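Local coordinates for tRNA endonuclease VMS1 (Saccharomyces cerevisiae, PDB 5WHG), which cleaves polypeptidyl-tRNAs downstream of ribosome-associated quality control, releasing incompletely synthesized polypeptides for degradation, at residues Ser208-Ile222 against Trp303-Ala317. Sequence-based numbering, arbitrary orientation.
Sequences SALFMVGGGHFAGAI and WEPYLSKCDNIFIRA
Ser208 and Ala209 meet the turn that follows helix 304-308: the SG of Cys310 packs 3.6 Å from Ala209 N, and that N-H donates to Asn312 O at 2.9 Å, one of five backbone bonds joining these parallel strands. Ala209 O then accepts from Phe314 N, while the methyl group of Ala209 rests on CD2 of Leu307 (3.6 Å). Leu210 turns to the other face, where its CD2 lies alongside CD2 of Phe314. Phe211 binds through both backbone polar atoms, its N to Phe314 O and its O to Arg316 N. With CG anti to the carbonyl carbon (chi1 -68°), its ring reaches the side chains of Leu307 and Trp303: Leu307 CD2 abuts the edge, and CE1 meets Trp303 CZ3 rim to rim at 3.7 Å, the planes inclined by 33°. Selenomethionine Met212 sets CB over one face of the Arg316 guanidinium, offset toward its rim, and SE lies 4.0 Å from Arg316 NH2; Arg316 NE is held by Thr346. Val213 N donates to Arg316 O (3.0 Å), and Val213 CG1 touches Ala317 CB. Beyond the type I' turn Gly214-His217 the chain returns antiparallel; Gly220 O borders the indole edge of Trp303, and Ile222 lays CG1 over its six-membered face, 4.1 Å from the centroid, with CG2 against the ring of Tyr306. These strands form the middle of the mixed sheet of the VLRF1 domain, which mediates binding to the 60S subunit, between strands 247-255 and 339-340. Helix 292-302 covers Phe211 and Val213, and helix 351-362 packs on Met212 and Phe314 from the opposite side.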
ATOM      1  N   SER A 208       1.744  -0.050  -4.141  1.00 66.92           N
ATOM      2  CA  SER A 208       0.335   0.224  -3.888  1.00 64.92           C
ATOM      3  C   SER A 208       0.133   1.731  -3.902  1.00 67.31           C
ATOM      4  O   SER A 208       1.087   2.502  -3.727  1.00 72.09           O
ATOM      5  CB  SER A 208      -0.131  -0.365  -2.545  1.00 70.03           C
ATOM      6  OG  SER A 208      -0.051  -1.783  -2.546  1.00 81.58           O
ATOM      7  N   ALA A 209      -1.113   2.159  -4.108  1.00 57.46           N
ATOM      8  CA  ALA A 209      -1.432   3.584  -4.064  1.00 61.13           C
ATOM      9  C   ALA A 209      -2.226   3.931  -2.799  1.00 65.36           C
ATOM     10  O   ALA A 209      -2.926   3.088  -2.239  1.00 66.93           O
ATOM     11  CB  ALA A 209      -2.198   4.007  -5.330  1.00 51.51           C
ATOM     12  N   LEU A 210      -2.095   5.176  -2.332  1.00 64.72           N
ATOM     13  CA  LEU A 210      -2.812   5.648  -1.147  1.00 65.39           C
ATOM     14  C   LEU A 210      -3.363   7.049  -1.395  1.00 69.45           C
ATOM     15  O   LEU A 210      -2.620   7.956  -1.782  1.00 68.56           O
ATOM     16  CB  LEU A 210      -1.907   5.658   0.090  1.00 62.40           C
ATOM     17  CG  LEU A 210      -1.031   4.433   0.408  1.00 63.52           C
ATOM     18  CD1 LEU A 210      -0.008   4.766   1.506  1.00 60.55           C
ATOM     19  CD2 LEU A 210      -1.861   3.293   0.869  1.00 56.62           C
ATOM     20  N   PHE A 211      -4.663   7.219  -1.156  1.00 69.35           N
ATOM     21  CA  PHE A 211      -5.388   8.457  -1.416  1.00 61.07           C
ATOM     22  C   PHE A 211      -6.350   8.738  -0.267  1.00 69.59           C
ATOM     23  O   PHE A 211      -7.132   7.864   0.120  1.00 71.94           O
ATOM     24  CB  PHE A 211      -6.153   8.361  -2.745  1.00 64.50           C
ATOM     25  CG  PHE A 211      -5.249   8.299  -3.958  1.00 65.56           C
ATOM     26  CD1 PHE A 211      -4.517   9.424  -4.353  1.00 71.16           C
ATOM     27  CD2 PHE A 211      -5.120   7.128  -4.697  1.00 65.91           C
ATOM     28  CE1 PHE A 211      -3.678   9.385  -5.460  1.00 71.55           C
ATOM     29  CE2 PHE A 211      -4.284   7.077  -5.819  1.00 68.96           C
ATOM     30  CZ  PHE A 211      -3.557   8.204  -6.202  1.00 67.72           C
HETATM   31  N   MSE A 212      -6.277   9.948   0.285  1.00 65.75           N
HETATM   32  CA  MSE A 212      -7.296  10.453   1.182  1.00 63.61           C
HETATM   33  C   MSE A 212      -7.722  11.858   0.783  1.00 70.67           C
HETATM   34  O   MSE A 212      -6.881  12.705   0.512  1.00 76.22           O
HETATM   35  CB  MSE A 212      -6.798  10.497   2.617  1.00 85.64           C
HETATM   36  CG  MSE A 212      -6.271   9.212   3.167  1.00 97.35           C
HETATM   37 SE   MSE A 212      -5.413   9.581   4.888  1.00103.43          SE
HETATM   38  CE  MSE A 212      -4.488   7.885   5.140  1.00106.36           C
ATOM     39  N   VAL A 213      -9.025  12.122   0.770  1.00 81.75           N
ATOM     40  CA  VAL A 213      -9.554  13.447   0.472  1.00 79.75           C
ATOM     41  C   VAL A 213     -10.629  13.743   1.497  1.00 87.25           C
ATOM     42  O   VAL A 213     -11.306  12.837   1.990  1.00 95.70           O
ATOM     43  CB  VAL A 213     -10.119  13.559  -0.973  1.00 76.86           C
ATOM     44  CG1 VAL A 213     -11.298  12.650  -1.160  1.00 81.41           C
ATOM     45  CG2 VAL A 213     -10.525  14.972  -1.306  1.00 70.94           C
ATOM     46  N   GLY A 214     -10.765  15.014   1.845  1.00 96.04           N
ATOM     47  CA  GLY A 214     -11.849  15.396   2.721  1.00 95.69           C
ATOM     48  C   GLY A 214     -11.692  16.798   3.256  1.00 95.96           C
ATOM     49  O   GLY A 214     -10.593  17.204   3.652  1.00 92.61           O
ATOM     50  N   GLY A 215     -12.793  17.543   3.287  1.00 95.22           N
ATOM     51  CA  GLY A 215     -12.739  18.903   3.794  1.00 90.88           C
ATOM     52  C   GLY A 215     -11.814  19.805   3.011  1.00 99.74           C
ATOM     53  O   GLY A 215     -11.203  20.708   3.588  1.00108.88           O
ATOM     54  N   GLY A 216     -11.685  19.583   1.705  1.00 99.63           N
ATOM     55  CA  GLY A 216     -10.860  20.432   0.878  1.00 94.85           C
ATOM     56  C   GLY A 216      -9.406  20.035   0.839  1.00 95.60           C
ATOM     57  O   GLY A 216      -8.644  20.626   0.061  1.00 90.73           O
ATOM     58  N   HIS A 217      -9.009  19.045   1.643  1.00 91.12           N
ATOM     59  CA  HIS A 217      -7.644  18.535   1.695  1.00 79.52           C
ATOM     60  C   HIS A 217      -7.513  17.255   0.885  1.00 87.32           C
ATOM     61  O   HIS A 217      -8.415  16.405   0.873  1.00 83.42           O
ATOM     62  CB  HIS A 217      -7.193  18.243   3.133  1.00 80.94           C
ATOM     63  CG  HIS A 217      -7.253  19.425   4.046  1.00 87.26           C
ATOM     64  ND1 HIS A 217      -6.254  20.375   4.104  1.00 89.83           N
ATOM     65  CD2 HIS A 217      -8.187  19.803   4.955  1.00 92.83           C
ATOM     66  CE1 HIS A 217      -6.578  21.294   4.996  1.00 92.52           C
ATOM     67  NE2 HIS A 217      -7.743  20.969   5.529  1.00 88.05           N
ATOM     68  N   PHE A 218      -6.357  17.109   0.246  1.00 87.26           N
ATOM     69  CA  PHE A 218      -5.987  15.903  -0.473  1.00 73.88           C
ATOM     70  C   PHE A 218      -4.574  15.517  -0.069  1.00 73.90           C
ATOM     71  O   PHE A 218      -3.731  16.390   0.164  1.00 90.37           O
ATOM     72  CB  PHE A 218      -6.064  16.129  -1.989  1.00 66.40           C
ATOM     73  CG  PHE A 218      -5.488  15.019  -2.793  1.00 74.68           C
ATOM     74  CD1 PHE A 218      -6.251  13.877  -3.081  1.00 73.92           C
ATOM     75  CD2 PHE A 218      -4.181  15.094  -3.272  1.00 81.08           C
ATOM     76  CE1 PHE A 218      -5.718  12.825  -3.851  1.00 71.42           C
ATOM     77  CE2 PHE A 218      -3.635  14.038  -4.042  1.00 81.45           C
ATOM     78  CZ  PHE A 218      -4.410  12.902  -4.330  1.00 69.31           C
ATOM     79  N   ALA A 219      -4.336  14.213   0.045  1.00 68.74           N
ATOM     80  CA  ALA A 219      -2.998  13.626   0.081  1.00 70.20           C
ATOM     81  C   ALA A 219      -3.020  12.306  -0.688  1.00 76.09           C
ATOM     82  O   ALA A 219      -3.882  11.458  -0.446  1.00 82.38           O
ATOM     83  CB  ALA A 219      -2.519  13.390   1.511  1.00 62.97           C
ATOM     84  N   GLY A 220      -2.083  12.144  -1.621  1.00 73.42           N
ATOM     85  CA  GLY A 220      -1.912  10.887  -2.312  1.00 66.00           C
ATOM     86  C   GLY A 220      -0.451  10.481  -2.319  1.00 69.80           C
ATOM     87  O   GLY A 220       0.448  11.314  -2.178  1.00 68.16           O
ATOM     88  N   ALA A 221      -0.224   9.171  -2.467  1.00 67.22           N
ATOM     89  CA  ALA A 221       1.137   8.662  -2.591  1.00 64.80           C
ATOM     90  C   ALA A 221       1.142   7.340  -3.349  1.00 69.51           C
ATOM     91  O   ALA A 221       0.159   6.597  -3.330  1.00 73.75           O
ATOM     92  CB  ALA A 221       1.786   8.503  -1.216  1.00 62.96           C
ATOM     93  N   ILE A 222       2.251   7.069  -4.040  1.00 72.76           N
ATOM     94  CA  ILE A 222       2.572   5.743  -4.569  1.00 71.16           C
ATOM     95  C   ILE A 222       3.633   5.151  -3.640  1.00 72.90           C
ATOM     96  O   ILE A 222       4.747   5.678  -3.542  1.00 78.21           O
ATOM     97  CB  ILE A 222       3.073   5.802  -6.024  1.00 71.19           C
ATOM     98  CG1 ILE A 222       2.036   6.436  -6.970  1.00 65.32           C
ATOM     99  CG2 ILE A 222       3.450   4.418  -6.515  1.00 66.91           C
ATOM    100  CD1 ILE A 222       0.675   5.720  -7.032  1.00 61.09           C
ATOM    101  N   TRP A 303       0.085   9.978 -12.535  1.00 85.54           N
ATOM    102  CA  TRP A 303       0.589   8.735 -11.970  1.00 78.98           C
ATOM    103  C   TRP A 303       0.037   7.509 -12.675  1.00 79.10           C
ATOM    104  O   TRP A 303       0.232   6.390 -12.195  1.00 87.27           O
ATOM    105  CB  TRP A 303       0.272   8.653 -10.472  1.00 73.35           C
ATOM    106  CG  TRP A 303       1.024   9.612  -9.629  1.00 65.69           C
ATOM    107  CD1 TRP A 303       2.055  10.425 -10.015  1.00 67.55           C
ATOM    108  CD2 TRP A 303       0.787   9.891  -8.245  1.00 72.58           C
ATOM    109  NE1 TRP A 303       2.494  11.185  -8.938  1.00 72.47           N
ATOM    110  CE2 TRP A 303       1.725  10.882  -7.846  1.00 74.08           C
ATOM    111  CE3 TRP A 303      -0.121   9.405  -7.302  1.00 64.63           C
ATOM    112  CZ2 TRP A 303       1.782  11.375  -6.542  1.00 70.48           C
ATOM    113  CZ3 TRP A 303      -0.053   9.888  -5.993  1.00 67.32           C
ATOM    114  CH2 TRP A 303       0.891  10.864  -5.626  1.00 69.08           C
ATOM    115  N   GLU A 304      -0.635   7.697 -13.803  1.00 75.02           N
ATOM    116  CA  GLU A 304      -1.245   6.594 -14.546  1.00 72.57           C
ATOM    117  C   GLU A 304      -0.337   5.377 -14.727  1.00 75.96           C
ATOM    118  O   GLU A 304      -0.820   4.249 -14.528  1.00 77.67           O
ATOM    119  CB  GLU A 304      -1.743   7.169 -15.882  1.00 75.18           C
ATOM    120  CG  GLU A 304      -2.337   6.188 -16.903  1.00 96.02           C
ATOM    121  CD  GLU A 304      -2.948   6.931 -18.109  1.00113.33           C
ATOM    122  OE1 GLU A 304      -4.092   6.611 -18.508  1.00116.63           O
ATOM    123  OE2 GLU A 304      -2.292   7.861 -18.640  1.00117.10           O
ATOM    124  N   PRO A 305       0.948   5.507 -15.099  1.00 77.91           N
ATOM    125  CA  PRO A 305       1.766   4.284 -15.241  1.00 79.00           C
ATOM    126  C   PRO A 305       1.907   3.526 -13.938  1.00 80.67           C
ATOM    127  O   PRO A 305       1.821   2.290 -13.935  1.00 81.36           O
ATOM    128  CB  PRO A 305       3.121   4.810 -15.740  1.00 79.48           C
ATOM    129  CG  PRO A 305       2.832   6.148 -16.316  1.00 75.20           C
ATOM    130  CD  PRO A 305       1.682   6.708 -15.549  1.00 73.57           C
ATOM    131  N   TYR A 306       2.130   4.252 -12.833  1.00 69.59           N
ATOM    132  CA  TYR A 306       2.135   3.656 -11.491  1.00 75.30           C
ATOM    133  C   TYR A 306       0.812   2.970 -11.153  1.00 73.17           C
ATOM    134  O   TYR A 306       0.811   1.855 -10.617  1.00 72.80           O
ATOM    135  CB  TYR A 306       2.403   4.725 -10.433  1.00 67.83           C
ATOM    136  CG  TYR A 306       3.761   5.355 -10.429  1.00 72.28           C
ATOM    137  CD1 TYR A 306       4.891   4.606 -10.149  1.00 78.50           C
ATOM    138  CD2 TYR A 306       3.911   6.710 -10.647  1.00 70.71           C
ATOM    139  CE1 TYR A 306       6.132   5.176 -10.111  1.00 82.06           C
ATOM    140  CE2 TYR A 306       5.154   7.294 -10.598  1.00 78.28           C
ATOM    141  CZ  TYR A 306       6.263   6.517 -10.334  1.00 88.16           C
ATOM    142  OH  TYR A 306       7.514   7.080 -10.274  1.00100.37           O
ATOM    143  N   LEU A 307      -0.326   3.661 -11.395  1.00 72.11           N
ATOM    144  CA  LEU A 307      -1.644   3.164 -10.981  1.00 67.59           C
ATOM    145  C   LEU A 307      -2.032   1.877 -11.707  1.00 73.49           C
ATOM    146  O   LEU A 307      -2.694   1.011 -11.125  1.00 75.33           O
ATOM    147  CB  LEU A 307      -2.724   4.235 -11.192  1.00 64.45           C
ATOM    148  CG  LEU A 307      -2.604   5.449 -10.237  1.00 73.74           C
ATOM    149  CD1 LEU A 307      -3.560   6.638 -10.554  1.00 64.28           C
ATOM    150  CD2 LEU A 307      -2.769   5.009  -8.789  1.00 69.02           C
ATOM    151  N   SER A 308      -1.617   1.708 -12.956  1.00 83.12           N
ATOM    152  CA  SER A 308      -1.985   0.480 -13.646  1.00 77.77           C
ATOM    153  C   SER A 308      -1.167  -0.716 -13.180  1.00 73.48           C
ATOM    154  O   SER A 308      -1.598  -1.853 -13.378  1.00 76.80           O
ATOM    155  CB  SER A 308      -1.856   0.674 -15.152  1.00 71.36           C
ATOM    156  OG  SER A 308      -0.546   1.080 -15.461  1.00 91.58           O
ATOM    157  N   LYS A 309      -0.044  -0.488 -12.501  1.00 76.13           N
ATOM    158  CA  LYS A 309       0.757  -1.561 -11.917  1.00 79.10           C
ATOM    159  C   LYS A 309       0.553  -1.740 -10.405  1.00 85.12           C
ATOM    160  O   LYS A 309       1.289  -2.525  -9.789  1.00 80.66           O
ATOM    161  CB  LYS A 309       2.249  -1.326 -12.193  1.00 72.02           C
ATOM    162  CG  LYS A 309       2.597  -1.104 -13.658  1.00 78.65           C
ATOM    163  CD  LYS A 309       4.047  -0.663 -13.794  1.00 88.01           C
ATOM    164  CE  LYS A 309       4.524  -0.684 -15.247  1.00 84.47           C
ATOM    165  NZ  LYS A 309       4.004   0.479 -16.024  1.00 84.14           N
ATOM    166  N   CYS A 310      -0.407  -1.051  -9.779  1.00 84.39           N
ATOM    167  CA  CYS A 310      -0.547  -1.173  -8.323  1.00 82.56           C
ATOM    168  C   CYS A 310      -1.276  -2.449  -7.938  1.00 74.59           C
ATOM    169  O   CYS A 310      -2.257  -2.832  -8.578  1.00 68.87           O
ATOM    170  CB  CYS A 310      -1.299   0.011  -7.721  1.00 69.65           C
ATOM    171  SG  CYS A 310      -0.303   1.439  -7.515  1.00 75.03           S
ATOM    172  N   ASP A 311      -0.791  -3.092  -6.872  1.00 74.60           N
ATOM    173  CA  ASP A 311      -1.532  -4.177  -6.230  1.00 78.29           C
ATOM    174  C   ASP A 311      -2.897  -3.688  -5.760  1.00 75.12           C
ATOM    175  O   ASP A 311      -3.939  -4.184  -6.194  1.00 73.00           O
ATOM    176  CB  ASP A 311      -0.738  -4.723  -5.033  1.00 87.09           C
ATOM    177  CG  ASP A 311       0.311  -5.764  -5.423  1.00 99.84           C
ATOM    178  OD1 ASP A 311       0.971  -5.608  -6.481  1.00 84.57           O
ATOM    179  OD2 ASP A 311       0.493  -6.731  -4.635  1.00113.05           O
ATOM    180  N   ASN A 312      -2.896  -2.712  -4.852  1.00 75.28           N
ATOM    181  CA  ASN A 312      -4.102  -2.138  -4.287  1.00 72.24           C
ATOM    182  C   ASN A 312      -4.074  -0.628  -4.439  1.00 71.23           C
ATOM    183  O   ASN A 312      -3.006  -0.003  -4.454  1.00 74.10           O
ATOM    184  CB  ASN A 312      -4.254  -2.497  -2.805  1.00 66.39           C
ATOM    185  CG  ASN A 312      -4.358  -3.996  -2.578  1.00 69.34           C
ATOM    186  OD1 ASN A 312      -5.317  -4.648  -3.000  1.00 79.64           O
ATOM    187  ND2 ASN A 312      -3.382  -4.543  -1.892  1.00 66.95           N
ATOM    188  N   ILE A 313      -5.266  -0.052  -4.543  1.00 65.43           N
ATOM    189  CA  ILE A 313      -5.455   1.391  -4.512  1.00 68.00           C
ATOM    190  C   ILE A 313      -6.414   1.702  -3.354  1.00 68.29           C
ATOM    191  O   ILE A 313      -7.634   1.533  -3.482  1.00 69.71           O
ATOM    192  CB  ILE A 313      -5.970   1.921  -5.855  1.00 59.28           C
ATOM    193  CG1 ILE A 313      -4.947   1.593  -6.954  1.00 66.49           C
ATOM    194  CG2 ILE A 313      -6.205   3.408  -5.773  1.00 59.24           C
ATOM    195  CD1 ILE A 313      -5.498   1.590  -8.400  1.00 59.27           C
ATOM    196  N   PHE A 314      -5.866   2.152  -2.216  1.00 65.17           N
ATOM    197  CA  PHE A 314      -6.645   2.488  -1.018  1.00 70.21           C
ATOM    198  C   PHE A 314      -7.087   3.949  -1.054  1.00 69.49           C
ATOM    199  O   PHE A 314      -6.252   4.851  -1.164  1.00 69.26           O
ATOM    200  CB  PHE A 314      -5.836   2.226   0.255  1.00 65.42           C
ATOM    201  CG  PHE A 314      -5.632   0.764   0.550  1.00 70.06           C
ATOM    202  CD1 PHE A 314      -6.701  -0.036   0.949  1.00 63.13           C
ATOM    203  CD2 PHE A 314      -4.376   0.179   0.411  1.00 72.40           C
ATOM    204  CE1 PHE A 314      -6.517  -1.394   1.198  1.00 72.67           C
ATOM    205  CE2 PHE A 314      -4.188  -1.177   0.666  1.00 70.48           C
ATOM    206  CZ  PHE A 314      -5.257  -1.964   1.052  1.00 69.08           C
ATOM    207  N   ILE A 315      -8.393   4.181  -0.939  1.00 75.47           N
ATOM    208  CA  ILE A 315      -8.980   5.516  -1.035  1.00 77.94           C
ATOM    209  C   ILE A 315      -9.893   5.748   0.156  1.00 76.30           C
ATOM    210  O   ILE A 315     -10.768   4.921   0.440  1.00 91.11           O
ATOM    211  CB  ILE A 315      -9.789   5.697  -2.333  1.00 72.72           C
ATOM    212  CG1 ILE A 315      -8.984   5.253  -3.538  1.00 64.66           C
ATOM    213  CG2 ILE A 315     -10.184   7.166  -2.525  1.00 74.63           C
ATOM    214  CD1 ILE A 315      -9.612   5.708  -4.855  1.00 64.16           C
ATOM    215  N   ARG A 316      -9.724   6.875   0.833  1.00 75.09           N
ATOM    216  CA  ARG A 316     -10.724   7.350   1.784  1.00 85.19           C
ATOM    217  C   ARG A 316     -11.364   8.624   1.254  1.00 85.14           C
ATOM    218  O   ARG A 316     -10.682   9.644   1.072  1.00 71.13           O
ATOM    219  CB  ARG A 316     -10.167   7.623   3.185  1.00 84.69           C
ATOM    220  CG  ARG A 316     -11.280   8.336   3.989  1.00 90.75           C
ATOM    221  CD  ARG A 316     -11.144   8.328   5.487  1.00106.73           C
ATOM    222  NE  ARG A 316     -10.043   9.156   5.997  1.00121.61           N
ATOM    223  CZ  ARG A 316      -9.874  10.464   5.783  1.00120.47           C
ATOM    224  NH1 ARG A 316     -10.714  11.171   5.029  1.00120.60           N
ATOM    225  NH2 ARG A 316      -8.829  11.070   6.319  1.00117.38           N
ATOM    226  N   ALA A 317     -12.679   8.566   1.041  1.00 95.57           N
ATOM    227  CA  ALA A 317     -13.470   9.729   0.632  1.00109.97           C
ATOM    228  C   ALA A 317     -14.889   9.509   1.158  1.00123.45           C
ATOM    229  O   ALA A 317     -15.719   8.894   0.485  1.00130.12           O
ATOM    230  CB  ALA A 317     -13.451   9.908  -0.880  1.00104.78           C
TER